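Local atomic coordinates of dehalogenase (Rhodospirillaceae, PDB entry 6A41), a protein that probably catalyses dehalogenation as an oxidoreductase of the short-chain dehydrogenase/reductase type with a Rossmann-type fold. Residues R23-A27 with Q28-V32. Residues are numbered along the deposited sequence; the frame is centred on the assembly and turned at random.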
ATOM      1  N   ARG A  23     -17.301  -1.797  25.981  1.00 10.53           N
ATOM      2  CA  ARG A  23     -17.362  -0.565  26.788  1.00 11.86           C
ATOM      3  C   ARG A  23     -17.781   0.672  25.972  1.00 11.51           C
ATOM      4  O   ARG A  23     -18.725   1.445  26.354  1.00 10.79           O
ATOM      5  CB  ARG A  23     -16.006  -0.286  27.470  1.00 13.80           C
ATOM      6  CG  ARG A  23     -16.050   0.856  28.435  1.00 16.14           C
ATOM      7  CD  ARG A  23     -14.689   1.225  29.099  1.00 18.75           C
ATOM      8  NE  ARG A  23     -14.208   0.059  29.769  1.00 21.50           N
ATOM      9  CZ  ARG A  23     -13.198  -0.751  29.444  1.00 20.93           C
ATOM     10  NH1 ARG A  23     -12.407  -0.566  28.451  1.00 22.28           N
ATOM     11  NH2 ARG A  23     -13.013  -1.820  30.230  1.00 23.27           N
ATOM     12  N   ILE A  24     -17.098   0.883  24.866  1.00 10.36           N
ATOM     13  CA  ILE A  24     -17.453   2.015  23.999  1.00 10.82           C
ATOM     14  C   ILE A  24     -18.800   1.812  23.301  1.00 10.61           C
ATOM     15  O   ILE A  24     -19.583   2.778  23.257  1.00 10.22           O
ATOM     16  CB  ILE A  24     -16.317   2.310  22.992  1.00 10.90           C
ATOM     17  CG1 ILE A  24     -14.985   2.697  23.700  1.00 11.57           C
ATOM     18  CG2 ILE A  24     -16.692   3.488  22.107  1.00 10.97           C
ATOM     19  CD1 ILE A  24     -15.104   3.875  24.663  1.00 12.75           C
ATOM     20  N   ALA A  25     -19.089   0.605  22.794  1.00 10.16           N
ATOM     21  CA  ALA A  25     -20.342   0.373  22.087  1.00 10.32           C
ATOM     22  C   ALA A  25     -21.523   0.712  23.043  1.00 11.20           C
ATOM     23  O   ALA A  25     -22.491   1.353  22.677  1.00 11.15           O
ATOM     24  CB  ALA A  25     -20.397  -1.062  21.655  1.00  9.99           C
ATOM     25  N   LEU A  26     -21.405   0.292  24.313  1.00 12.10           N
ATOM     26  CA  LEU A  26     -22.488   0.526  25.292  1.00 12.08           C
ATOM     27  C   LEU A  26     -22.629   2.017  25.573  1.00 12.14           C
ATOM     28  O   LEU A  26     -23.704   2.539  25.657  1.00 12.53           O
ATOM     29  CB  LEU A  26     -22.228  -0.299  26.560  1.00 12.06           C
ATOM     30  CG  LEU A  26     -22.420  -1.775  26.568  1.00 11.58           C
ATOM     31  CD1 LEU A  26     -22.020  -2.289  27.935  1.00 11.53           C
ATOM     32  CD2 LEU A  26     -23.854  -2.147  26.301  1.00 11.96           C
ATOM     33  N   ALA A  27     -21.503   2.722  25.652  1.00 13.63           N
ATOM     34  CA  ALA A  27     -21.481   4.178  25.918  1.00 14.87           C
ATOM     35  C   ALA A  27     -22.058   4.890  24.736  1.00 15.16           C
ATOM     36  O   ALA A  27     -22.605   5.956  24.862  1.00 14.99           O
ATOM     37  CB  ALA A  27     -20.019   4.650  26.138  1.00 14.89           C
ATOM     38  N   GLN A  28     -21.955   4.317  23.547  1.00 14.86           N
ATOM     39  CA  GLN A  28     -22.523   4.941  22.331  1.00 14.91           C
ATOM     40  C   GLN A  28     -23.934   4.416  22.033  1.00 14.97           C
ATOM     41  O   GLN A  28     -24.491   4.633  20.929  1.00 15.17           O
ATOM     42  CB  GLN A  28     -21.604   4.708  21.161  1.00 15.70           C
ATOM     43  CG  GLN A  28     -20.241   5.434  21.255  1.00 16.22           C
ATOM     44  CD  GLN A  28     -19.405   5.334  19.942  1.00 18.56           C
ATOM     45  OE1 GLN A  28     -19.857   4.736  18.948  1.00 21.39           O
ATOM     46  NE2 GLN A  28     -18.130   5.876  19.940  1.00 20.71           N
ATOM     47  N   GLY A  29     -24.540   3.700  22.991  1.00 13.84           N
ATOM     48  CA  GLY A  29     -25.912   3.303  22.850  1.00 13.55           C
ATOM     49  C   GLY A  29     -26.225   1.948  22.245  1.00 13.39           C
ATOM     50  O   GLY A  29     -27.446   1.621  22.065  1.00 12.57           O
ATOM     51  N   ALA A  30     -25.196   1.157  21.859  1.00 11.73           N
ATOM     52  CA  ALA A  30     -25.464  -0.132  21.274  1.00 12.52           C
ATOM     53  C   ALA A  30     -26.105  -1.176  22.199  1.00 12.88           C
ATOM     54  O   ALA A  30     -25.921  -1.116  23.417  1.00 13.80           O
ATOM     55  CB  ALA A  30     -24.190  -0.733  20.638  1.00 11.37           C
ATOM     56  N   THR A  31     -26.756  -2.154  21.569  1.00 13.15           N
ATOM     57  CA  THR A  31     -27.101  -3.440  22.225  1.00 13.57           C
ATOM     58  C   THR A  31     -25.946  -4.422  21.873  1.00 12.74           C
ATOM     59  O   THR A  31     -25.769  -4.790  20.723  1.00 13.51           O
ATOM     60  CB  THR A  31     -28.416  -3.970  21.654  1.00 15.04           C
ATOM     61  OG1 THR A  31     -29.402  -2.974  21.858  1.00 17.03           O
ATOM     62  CG2 THR A  31     -28.864  -5.331  22.249  1.00 16.00           C
ATOM     63  N   VAL A  32     -25.242  -4.886  22.867  1.00 11.50           N
ATOM     64  CA  VAL A  32     -24.115  -5.717  22.671  1.00 11.26           C
ATOM     65  C   VAL A  32     -24.470  -7.154  23.063  1.00 10.88           C
ATOM     66  O   VAL A  32     -24.959  -7.417  24.168  1.00 11.02           O
ATOM     67  CB  VAL A  32     -22.923  -5.209  23.511  1.00 11.86           C
ATOM     68  CG1 VAL A  32     -21.771  -6.180  23.419  1.00 11.83           C
ATOM     69  CG2 VAL A  32     -22.531  -3.790  23.052  1.00 12.10           C
TER
HETATM   70  O   HOH W   1     -26.323   0.743  25.242  1.00 27.97           O
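Gln-28 N donates to Ile-24 O at 2.8 Å, the last regular helical bond before the chain turns off. A weak second bond runs from the same nitrogen to Ala-25 O. The Gln-28 side chain slants back toward the preceding turn of the helix. CG is anti to the carbonyl carbon (chi1 -67°), and the extended chain beyond it carries the amide to Ile-24. There NE2 of Gln-28 meets the methyl CG2 of Ile-24 at 3.5 Å, and CG rests against Ile-24 O. Replacing Gln-28 with an alanine would probably take away the amide packed on Ile-24 CG2 and open a gap beside Cys-222.

Gly-29 has a positive phi of 93°. A side chain at these backbone angles would jam against the preceding carbonyl oxygen. Gly-29 N donates to Leu-26 O at 3.0 Å, from well above the carbonyl plane. Ala-30 N then reaches Ala-25 O at 2.8 Å. The two bonds make a Schellman motif that ends the helix, with Gly-29 as the C-prime residue. A water donates to both Leu-26 O and Ala-30 O and links the helix end to the outgoing chain.

Ala-30 CB packs on Ala-25 CB at 3.9 Å. Val-32 continues this apolar contact. CG2 of Val-32 touches Ala-25 CB at 3.7 Å and Leu-26 CD2 at 3.9 Å, and the Leu-26 and Val-32 side chains meet at about a right angle.

The turn joins helix 18-27 to strand 31-34 in the first beta-alpha-beta unit of the Rossmann-type fold. Ala-30 and Val-32 also pack on Ile-8 and Ile-10 of strand 7-10. Helix 214-225 flanks helix 18-27 through Cys-222, while Gln-28 also packs on Leu-2 of a second subunit.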